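Local atomic coordinates of putative cell adhesion protein (Bacteroides fragilis, PDB entry 4H40), a protein that is a fimbrillin-like protein, probably a pilus component that serves cell adhesion in this gut bacterium. Residues B[181-186]-B[294-299]; B[208-213]-B[258-263]; B[264-269]-B[285-290]. One frame throughout, in Å; residues are numbered along the deposited sequence.

All three contacts lie in one fimbrillin-like family chain rich in strand and without helix. Contact 1 pairs two parallel strands nearest the centre of the chain, with a buried apolar face and a hydrated polar one. Contact 2 sets a loop against the start of strand 260-262; it is buried yet has no clear direct hydrogen bond across it, and the segments are joined by packing, a bridging water and the side chain of N136. Contact 3, farthest out, joins the two strands of a hairpin, and part of it faces solvent and the second subunit. Contacts 2 and 3 both reach the small sheet where strands 260-262 and 289-291 are neighbours, while contact 3 packs on contact 1 through Y299.

Contact 1: B[181-186]-B[294-299]; sequences TARMQF and GHSYNY
R183 to F186 pair in parallel with S296 to Y299, joining strands 177-190 and 296-305 of the fimbrillin-like fold; the axes of the short segments 182-186 and 296-299 run 4.6 Å apart at 11°. R183 and Q185 each use both N-H and C=O: their amides go to H295 O and Y297 O, and their carbonyls take the amides of Y297 and Y299. A182, M184 and F186 meanwhile bond to strand 251-257, which makes 177-190 an inner strand. On the buried face the F186 and Y299 rings lie side by side, pointing the same way with planes 21° apart, but slid until they barely overlap; F186 CE1 comes 3.7 Å from Y299 CD1. Selenomethionine M184 bends at its last torsion (chi3 90°), which brings CE to 3.8 Å from Y299 CE1. On the other face R183 runs out extended, and its NH2 bonds at 2.7 Å to Q185 OE1, which lies in the guanidinium plane. One water accepts from R183 NE and donates to N298 OD1 (2.6 Å); a second links Q185 NE2 to Y299 O. S296 OG bonds to S26. The R183 guanidinium is thus held through two of its nitrogens, and the Q185 amide is fixed at both ends.

Contact 2: B[208-213]-B[258-263]; sequences GIQQPL and LPTDAR
Q210 packs on T260 where a loop of the fimbrillin-like fold, following strand 197-207, lies against the start of strand 260-262 in a small three-stranded sheet. The contact is mostly apolar. Q210 CB meets T260 CB at 3.7 Å, the two side chains sliding past each other in opposite directions, and L258 CB touches the same Q210 carbon from the residue before P259. Farther along the loop, L258 crosses P212 at about a right angle: its CD1 branch reaches P212 CA at 3.8 Å and P212 CG at 4.1 Å. Toward the other end I209 CG2 approaches T260 CG2. Several polar atoms of the two segments are satisfied by third parties. T260 holds OG1 opposite its backbone N (chi1 -168°), and that hydroxyl bonds to K230 O in the neighbouring strand. N136 ties the two segments together indirectly, its ND2 binding Q210 O and its OD1 accepting from L258 N. No clear direct hydrogen bond joins the segments, but a water also bridges the backbones: it accepts from Q210 N at 2.9 Å and donates to L258 O at 2.7 Å.

Contact 3: B[264-269]-B[285-290]; sequences SHSISV and LLTGLY
I267 and L286 form the hydrogen-bonded pair of an antiparallel beta hairpin, strands 266-275 and 278-287, at the end where both strands turn a corner. The axes of the short segments 266-269 and 285-287 approach to 4.4 Å, with 156° between their directions. I267 N gives a nearly straight bond to L286 O (2.7 Å), and L286 N returns one to I267 O (2.8 Å). L286 O also receives a CA-H contact from S266, so one carbonyl meets two neighbouring residues of the partner strand. S268 and L285 make the next, non-hydrogen-bonded pair.

Beyond this end the chain bends at S264 and H265 on one strand and at G288 on the other, whose backbone takes a positive phi of 65°. Strands 260-262 and 289-291 thereby pair again in another small sheet, with L289 O and A262 N probably hydrogen-bonded. The hairpin itself belongs to a four-stranded antiparallel sheet, in which strand 197-207 lies on the other side of 266-275, against I267 and V269.

Apolar packing fills the inner side of the corner. I267 sets CG1 opposite its carbonyl carbon (chi1 -71°), and from there CD1 meets L289 CD1 at 3.8 Å, the two side chains crossing at about a right angle. L286 CD1 touches V269 CG2, and both L286 and L289 pack on Y299 of strand 296-305. The opposite face carries S266, S268, L285 and T287 and is more open to solvent. L285 also packs on S264 of the second subunit, and T287 on S266 of that subunit. Within the hairpin, L285 extends one methyl over the two serines: its CD2 lies 3.7 Å from S268 CB and 4.0 Å from S266 CB.

Contact 1: B[181-186]-B[294-299]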
loop_
_atom_site.group_PDB
_atom_site.type_symbol
_atom_site.label_atom_id
_atom_site.label_comp_id
_atom_site.label_asym_id
_atom_site.label_seq_id
_atom_site.Cartn_x
_atom_site.Cartn_y
_atom_site.Cartn_z
ATOM N N THR B 181 -0.466 -22.950 2.381
ATOM C CA THR B 181 -0.594 -21.887 1.395
ATOM C C THR B 181 -0.828 -20.527 2.049
ATOM O O THR B 181 -1.151 -20.431 3.235
ATOM C CB THR B 181 -1.749 -22.171 0.389
ATOM O OG1 THR B 181 -2.982 -21.916 1.008
ATOM C CG2 THR B 181 -1.767 -23.551 -0.121
ATOM N N ALA B 182 -0.715 -19.474 1.239
ATOM C CA ALA B 182 -1.049 -18.139 1.663
ATOM C C ALA B 182 -2.541 -17.963 1.429
ATOM O O ALA B 182 -3.168 -18.782 0.742
ATOM C CB ALA B 182 -0.245 -17.127 0.852
ATOM N N ARG B 183 -3.116 -16.910 1.987
ATOM C CA ARG B 183 -4.517 -16.581 1.827
ATOM C C ARG B 183 -4.649 -15.114 1.497
ATOM O O ARG B 183 -3.975 -14.283 2.099
ATOM C CB ARG B 183 -5.284 -16.919 3.106
ATOM C CG ARG B 183 -6.763 -16.584 3.019
ATOM C CD ARG B 183 -7.494 -16.966 4.272
ATOM N NE ARG B 183 -8.632 -16.091 4.488
ATOM C CZ ARG B 183 -9.882 -16.515 4.613
ATOM N NH1 ARG B 183 -10.158 -17.816 4.555
ATOM N NH2 ARG B 183 -10.866 -15.646 4.812
HETATM N N MSE B 184 -5.511 -14.790 0.541
HETATM C CA MSE B 184 -5.824 -13.412 0.180
HETATM C C MSE B 184 -7.303 -13.205 0.442
HETATM O O MSE B 184 -8.108 -14.100 0.169
HETATM C CB MSE B 184 -5.444 -13.070 -1.259
HETATM C CG MSE B 184 -3.945 -13.062 -1.469
HETATM SE SE MSE B 184 -3.339 -12.394 -3.197
HETATM C CE MSE B 184 -3.171 -10.536 -2.729
ATOM N N GLN B 185 -7.653 -12.075 1.066
ATOM C CA GLN B 185 -9.027 -11.749 1.334
ATOM C C GLN B 185 -9.308 -10.316 0.934
ATOM O O GLN B 185 -8.508 -9.439 1.208
ATOM C CB GLN B 185 -9.349 -11.978 2.794
ATOM C CG GLN B 185 -10.809 -11.825 3.059
ATOM C CD GLN B 185 -11.089 -11.934 4.501
ATOM O OE1 GLN B 185 -11.368 -13.014 5.004
ATOM N NE2 GLN B 185 -11.045 -10.815 5.184
ATOM N N PHE B 186 -10.449 -10.090 0.280
ATOM C CA PHE B 186 -10.936 -8.797 -0.166
ATOM C C PHE B 186 -12.344 -8.585 0.411
ATOM O O PHE B 186 -13.237 -9.416 0.221
ATOM C CB PHE B 186 -10.929 -8.705 -1.708
ATOM C CG PHE B 186 -9.599 -9.126 -2.319
ATOM C CD1 PHE B 186 -8.555 -8.216 -2.458
ATOM C CD2 PHE B 186 -9.378 -10.433 -2.704
ATOM C CE1 PHE B 186 -7.319 -8.616 -2.946
ATOM C CE2 PHE B 186 -8.130 -10.834 -3.192
ATOM C CZ PHE B 186 -7.110 -9.931 -3.293
ATOM N N GLY B 294 0.616 -19.953 5.672
ATOM C CA GLY B 294 -0.009 -19.689 6.962
ATOM C C GLY B 294 -0.370 -18.245 7.229
ATOM O O GLY B 294 -0.835 -17.941 8.324
ATOM N N HIS B 295 -0.192 -17.343 6.227
ATOM C CA HIS B 295 -0.502 -15.916 6.391
ATOM C C HIS B 295 -1.640 -15.437 5.516
ATOM O O HIS B 295 -1.880 -15.992 4.442
ATOM C CB HIS B 295 0.719 -15.055 6.123
ATOM C CG HIS B 295 1.794 -15.258 7.140
ATOM N ND1 HIS B 295 3.015 -15.771 6.787
ATOM C CD2 HIS B 295 1.781 -15.036 8.478
ATOM C CE1 HIS B 295 3.716 -15.826 7.906
ATOM N NE2 HIS B 295 3.010 -15.412 8.951
ATOM N N SER B 296 -2.354 -14.400 6.003
ATOM C CA SER B 296 -3.482 -13.749 5.337
ATOM C C SER B 296 -3.077 -12.385 4.863
ATOM O O SER B 296 -2.473 -11.622 5.610
ATOM C CB SER B 296 -4.677 -13.621 6.270
ATOM O OG SER B 296 -5.303 -14.861 6.539
ATOM N N TYR B 297 -3.422 -12.073 3.624
ATOM C CA TYR B 297 -3.130 -10.796 3.004
ATOM C C TYR B 297 -4.497 -10.210 2.726
ATOM O O TYR B 297 -5.158 -10.581 1.755
ATOM C CB TYR B 297 -2.200 -10.995 1.767
ATOM C CG TYR B 297 -0.907 -11.676 2.174
ATOM C CD1 TYR B 297 -0.823 -13.068 2.249
ATOM C CD2 TYR B 297 0.179 -10.935 2.625
ATOM C CE1 TYR B 297 0.315 -13.700 2.732
ATOM C CE2 TYR B 297 1.334 -11.560 3.087
ATOM C CZ TYR B 297 1.380 -12.943 3.182
ATOM O OH TYR B 297 2.526 -13.559 3.632
ATOM N N ASN B 298 -5.004 -9.482 3.733
ATOM C CA ASN B 298 -6.325 -8.853 3.791
ATOM C C ASN B 298 -6.339 -7.451 3.236
ATOM O O ASN B 298 -5.488 -6.662 3.563
ATOM C CB ASN B 298 -6.782 -8.798 5.234
ATOM C CG ASN B 298 -6.684 -10.128 5.898
ATOM O OD1 ASN B 298 -6.988 -11.157 5.289
ATOM N ND2 ASN B 298 -6.225 -10.141 7.147
ATOM N N TYR B 299 -7.307 -7.159 2.401
ATOM C CA TYR B 299 -7.533 -5.869 1.771
ATOM C C TYR B 299 -8.961 -5.436 2.066
ATOM O O TYR B 299 -9.823 -6.299 2.242
ATOM C CB TYR B 299 -7.290 -5.961 0.265
ATOM C CG TYR B 299 -5.831 -6.152 -0.089
ATOM C CD1 TYR B 299 -5.242 -7.418 -0.066
ATOM C CD2 TYR B 299 -5.042 -5.070 -0.484
ATOM C CE1 TYR B 299 -3.894 -7.593 -0.380
ATOM C CE2 TYR B 299 -3.708 -5.240 -0.830
ATOM C CZ TYR B 299 -3.127 -6.494 -0.735
ATOM O OH TYR B 299 -1.793 -6.625 -1.010
HETATM O O HOH W 1 -8.166 -13.427 5.674
HETATM O O HOH W 2 -10.661 -8.180 4.417
#

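Contact 2: B[208-213]-B[258-263]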
loop_
_atom_site.group_PDB
_atom_site.type_symbol
_atom_site.label_atom_id
_atom_site.label_comp_id
_atom_site.label_asym_id
_atom_site.label_seq_id
_atom_site.Cartn_x
_atom_site.Cartn_y
_atom_site.Cartn_z
ATOM N N GLY B 208 -0.465 -12.935 -11.931
ATOM C CA GLY B 208 0.963 -12.774 -11.685
ATOM C C GLY B 208 1.440 -13.488 -10.442
ATOM O O GLY B 208 2.328 -13.003 -9.736
ATOM N N ILE B 209 0.848 -14.648 -10.164
ATOM C CA ILE B 209 1.193 -15.426 -8.979
ATOM C C ILE B 209 1.994 -16.692 -9.409
ATOM O O ILE B 209 2.231 -16.890 -10.603
ATOM C CB ILE B 209 -0.075 -15.725 -8.134
ATOM C CG1 ILE B 209 -1.306 -16.043 -9.032
ATOM C CG2 ILE B 209 -0.345 -14.561 -7.227
ATOM C CD1 ILE B 209 -2.371 -16.896 -8.409
ATOM N N GLN B 210 2.491 -17.475 -8.436
ATOM C CA GLN B 210 3.282 -18.678 -8.675
ATOM C C GLN B 210 2.564 -19.648 -9.568
ATOM O O GLN B 210 1.376 -19.916 -9.351
ATOM C CB GLN B 210 3.597 -19.374 -7.344
ATOM C CG GLN B 210 4.489 -20.608 -7.443
ATOM C CD GLN B 210 5.936 -20.221 -7.421
ATOM O OE1 GLN B 210 6.472 -19.808 -6.387
ATOM N NE2 GLN B 210 6.591 -20.322 -8.569
ATOM N N GLN B 211 3.280 -20.176 -10.579
ATOM C CA GLN B 211 2.753 -21.252 -11.407
ATOM C C GLN B 211 3.009 -22.541 -10.606
ATOM O O GLN B 211 4.132 -22.707 -10.120
ATOM C CB GLN B 211 3.389 -21.272 -12.806
ATOM C CG GLN B 211 2.634 -22.158 -13.808
ATOM C CD GLN B 211 1.346 -21.542 -14.319
ATOM O OE1 GLN B 211 0.238 -21.888 -13.875
ATOM N NE2 GLN B 211 1.458 -20.607 -15.258
ATOM N N PRO B 212 1.985 -23.392 -10.344
ATOM C CA PRO B 212 2.205 -24.609 -9.510
ATOM C C PRO B 212 3.374 -25.523 -9.942
ATOM O O PRO B 212 3.581 -25.795 -11.147
ATOM C CB PRO B 212 0.878 -25.351 -9.609
ATOM C CG PRO B 212 -0.125 -24.277 -9.933
ATOM C CD PRO B 212 0.578 -23.281 -10.785
ATOM N N LEU B 213 4.155 -25.983 -8.923
ATOM C CA LEU B 213 5.361 -26.827 -9.070
ATOM C C LEU B 213 5.132 -28.078 -9.936
ATOM O O LEU B 213 4.104 -28.744 -9.806
ATOM C CB LEU B 213 5.889 -27.251 -7.689
ATOM N N LEU B 258 -0.463 -19.904 -3.605
ATOM C CA LEU B 258 0.766 -20.588 -3.246
ATOM C C LEU B 258 1.816 -19.583 -2.798
ATOM O O LEU B 258 1.835 -18.492 -3.379
ATOM C CB LEU B 258 1.307 -21.379 -4.451
ATOM C CG LEU B 258 0.479 -22.525 -4.992
ATOM C CD1 LEU B 258 1.118 -23.041 -6.275
ATOM C CD2 LEU B 258 0.372 -23.651 -3.985
ATOM N N PRO B 259 2.734 -19.926 -1.837
ATOM C CA PRO B 259 3.794 -18.975 -1.473
ATOM C C PRO B 259 4.534 -18.507 -2.723
ATOM O O PRO B 259 4.927 -19.332 -3.562
ATOM C CB PRO B 259 4.682 -19.783 -0.529
ATOM C CG PRO B 259 3.743 -20.772 0.084
ATOM C CD PRO B 259 2.852 -21.173 -1.050
ATOM N N THR B 260 4.586 -17.174 -2.910
ATOM C CA THR B 260 5.212 -16.563 -4.073
ATOM C C THR B 260 5.912 -15.266 -3.729
ATOM O O THR B 260 5.414 -14.462 -2.949
ATOM C CB THR B 260 4.215 -16.374 -5.242
ATOM O OG1 THR B 260 4.950 -16.031 -6.422
ATOM C CG2 THR B 260 3.150 -15.339 -4.980
ATOM N N ASP B 261 7.090 -15.092 -4.349
ATOM C CA ASP B 261 7.956 -13.917 -4.276
ATOM C C ASP B 261 7.684 -13.015 -5.488
ATOM O O ASP B 261 8.076 -13.342 -6.615
ATOM C CB ASP B 261 9.453 -14.338 -4.227
ATOM C CG ASP B 261 10.451 -13.189 -4.279
ATOM O OD1 ASP B 261 10.081 -12.052 -3.876
ATOM O OD2 ASP B 261 11.605 -13.422 -4.715
ATOM N N ALA B 262 7.032 -11.880 -5.243
ATOM C CA ALA B 262 6.699 -10.892 -6.268
ATOM C C ALA B 262 7.112 -9.492 -5.803
ATOM O O ALA B 262 6.475 -8.490 -6.140
ATOM C CB ALA B 262 5.209 -10.946 -6.576
ATOM N N ARG B 263 8.195 -9.437 -5.019
ATOM C CA ARG B 263 8.811 -8.221 -4.457
ATOM C C ARG B 263 9.326 -7.288 -5.554
ATOM O O ARG B 263 9.303 -6.059 -5.401
ATOM C CB ARG B 263 9.962 -8.608 -3.531
ATOM C CG ARG B 263 9.502 -9.171 -2.180
ATOM C CD ARG B 263 10.695 -9.614 -1.358
ATOM N NE ARG B 263 11.367 -10.761 -1.962
ATOM C CZ ARG B 263 12.570 -11.202 -1.614
ATOM N NH1 ARG B 263 13.257 -10.591 -0.655
ATOM N NH2 ARG B 263 13.097 -12.257 -2.222
HETATM O O HOH W 3 1.127 -17.749 -5.843
#

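Contact 3: B[264-269]-B[285-290]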
loop_
_atom_site.group_PDB
_atom_site.type_symbol
_atom_site.label_atom_id
_atom_site.label_comp_id
_atom_site.label_asym_id
_atom_site.label_seq_id
_atom_site.Cartn_x
_atom_site.Cartn_y
_atom_site.Cartn_z
ATOM N N SER B 264 9.784 -7.903 -6.671
ATOM C CA SER B 264 10.313 -7.220 -7.857
ATOM C C SER B 264 9.277 -7.172 -8.987
ATOM O O SER B 264 9.530 -6.535 -10.004
ATOM C CB SER B 264 11.581 -7.904 -8.368
ATOM O OG SER B 264 12.252 -8.696 -7.400
ATOM N N HIS B 265 8.117 -7.843 -8.819
ATOM C CA HIS B 265 7.088 -7.920 -9.850
ATOM C C HIS B 265 5.756 -7.409 -9.311
ATOM O O HIS B 265 5.670 -7.014 -8.158
ATOM C CB HIS B 265 6.993 -9.377 -10.376
ATOM C CG HIS B 265 8.246 -9.806 -11.073
ATOM N ND1 HIS B 265 9.287 -10.400 -10.385
ATOM C CD2 HIS B 265 8.627 -9.618 -12.363
ATOM C CE1 HIS B 265 10.256 -10.566 -11.283
ATOM N NE2 HIS B 265 9.898 -10.118 -12.488
ATOM N N SER B 266 4.749 -7.313 -10.174
ATOM C CA SER B 266 3.412 -6.888 -9.783
ATOM C C SER B 266 2.422 -8.050 -9.791
ATOM O O SER B 266 2.507 -8.947 -10.631
ATOM C CB SER B 266 2.888 -5.792 -10.703
ATOM O OG SER B 266 3.760 -4.687 -10.674
ATOM N N ILE B 267 1.479 -8.013 -8.843
ATOM C CA ILE B 267 0.330 -8.903 -8.742
ATOM C C ILE B 267 -0.881 -8.008 -9.042
ATOM O O ILE B 267 -1.115 -7.070 -8.278
ATOM C CB ILE B 267 0.237 -9.638 -7.359
ATOM C CG1 ILE B 267 1.340 -10.713 -7.229
ATOM C CG2 ILE B 267 -1.160 -10.274 -7.164
ATOM C CD1 ILE B 267 1.624 -11.160 -5.817
ATOM N N SER B 268 -1.584 -8.232 -10.170
ATOM C CA SER B 268 -2.792 -7.473 -10.479
ATOM C C SER B 268 -4.009 -8.215 -9.911
ATOM O O SER B 268 -4.052 -9.451 -9.884
ATOM C CB SER B 268 -2.949 -7.211 -11.969
ATOM O OG SER B 268 -3.731 -8.181 -12.640
ATOM N N VAL B 269 -4.964 -7.435 -9.411
ATOM C CA VAL B 269 -6.219 -7.878 -8.827
ATOM C C VAL B 269 -7.347 -7.154 -9.589
ATOM O O VAL B 269 -7.492 -5.939 -9.459
ATOM C CB VAL B 269 -6.271 -7.635 -7.293
ATOM C CG1 VAL B 269 -7.635 -7.997 -6.728
ATOM C CG2 VAL B 269 -5.196 -8.430 -6.574
ATOM N N LEU B 285 -2.967 -2.820 -8.843
ATOM C CA LEU B 285 -1.658 -3.353 -9.185
ATOM C C LEU B 285 -0.834 -3.314 -7.926
ATOM O O LEU B 285 -0.699 -2.252 -7.337
ATOM C CB LEU B 285 -1.002 -2.612 -10.337
ATOM C CG LEU B 285 -1.386 -3.132 -11.732
ATOM C CD1 LEU B 285 -1.210 -2.044 -12.772
ATOM C CD2 LEU B 285 -0.564 -4.348 -12.131
ATOM N N LEU B 286 -0.404 -4.486 -7.443
ATOM C CA LEU B 286 0.321 -4.655 -6.187
ATOM C C LEU B 286 1.746 -5.122 -6.423
ATOM O O LEU B 286 2.016 -6.233 -6.894
ATOM C CB LEU B 286 -0.422 -5.619 -5.252
ATOM C CG LEU B 286 -1.946 -5.398 -5.113
ATOM C CD1 LEU B 286 -2.628 -6.572 -4.369
ATOM C CD2 LEU B 286 -2.259 -4.041 -4.512
ATOM N N THR B 287 2.665 -4.228 -6.120
ATOM C CA THR B 287 4.087 -4.471 -6.282
ATOM C C THR B 287 4.681 -4.698 -4.869
ATOM O O THR B 287 4.064 -4.294 -3.877
ATOM C CB THR B 287 4.673 -3.290 -7.070
ATOM O OG1 THR B 287 6.026 -3.551 -7.477
ATOM C CG2 THR B 287 4.553 -1.983 -6.315
ATOM N N GLY B 288 5.822 -5.392 -4.807
ATOM C CA GLY B 288 6.553 -5.690 -3.577
ATOM C C GLY B 288 5.840 -6.591 -2.593
ATOM O O GLY B 288 5.598 -6.181 -1.451
ATOM N N LEU B 289 5.493 -7.819 -3.026
ATOM C CA LEU B 289 4.752 -8.760 -2.191
ATOM C C LEU B 289 5.512 -10.090 -1.940
ATOM O O LEU B 289 6.054 -10.659 -2.888
ATOM C CB LEU B 289 3.384 -9.048 -2.842
ATOM C CG LEU B 289 2.185 -8.182 -2.393
ATOM C CD1 LEU B 289 0.949 -8.498 -3.212
ATOM C CD2 LEU B 289 1.846 -8.409 -0.917
ATOM N N TYR B 290 5.540 -10.561 -0.645
ATOM C CA TYR B 290 6.141 -11.813 -0.154
ATOM C C TYR B 290 5.060 -12.609 0.579
ATOM O O TYR B 290 4.816 -12.430 1.789
ATOM C CB TYR B 290 7.374 -11.569 0.744
ATOM C CG TYR B 290 8.388 -12.698 0.709
ATOM C CD1 TYR B 290 9.142 -12.950 -0.434
ATOM C CD2 TYR B 290 8.599 -13.510 1.823
ATOM C CE1 TYR B 290 10.065 -13.994 -0.480
ATOM C CE2 TYR B 290 9.535 -14.548 1.797
ATOM C CZ TYR B 290 10.263 -14.793 0.640
ATOM O OH TYR B 290 11.187 -15.825 0.589
#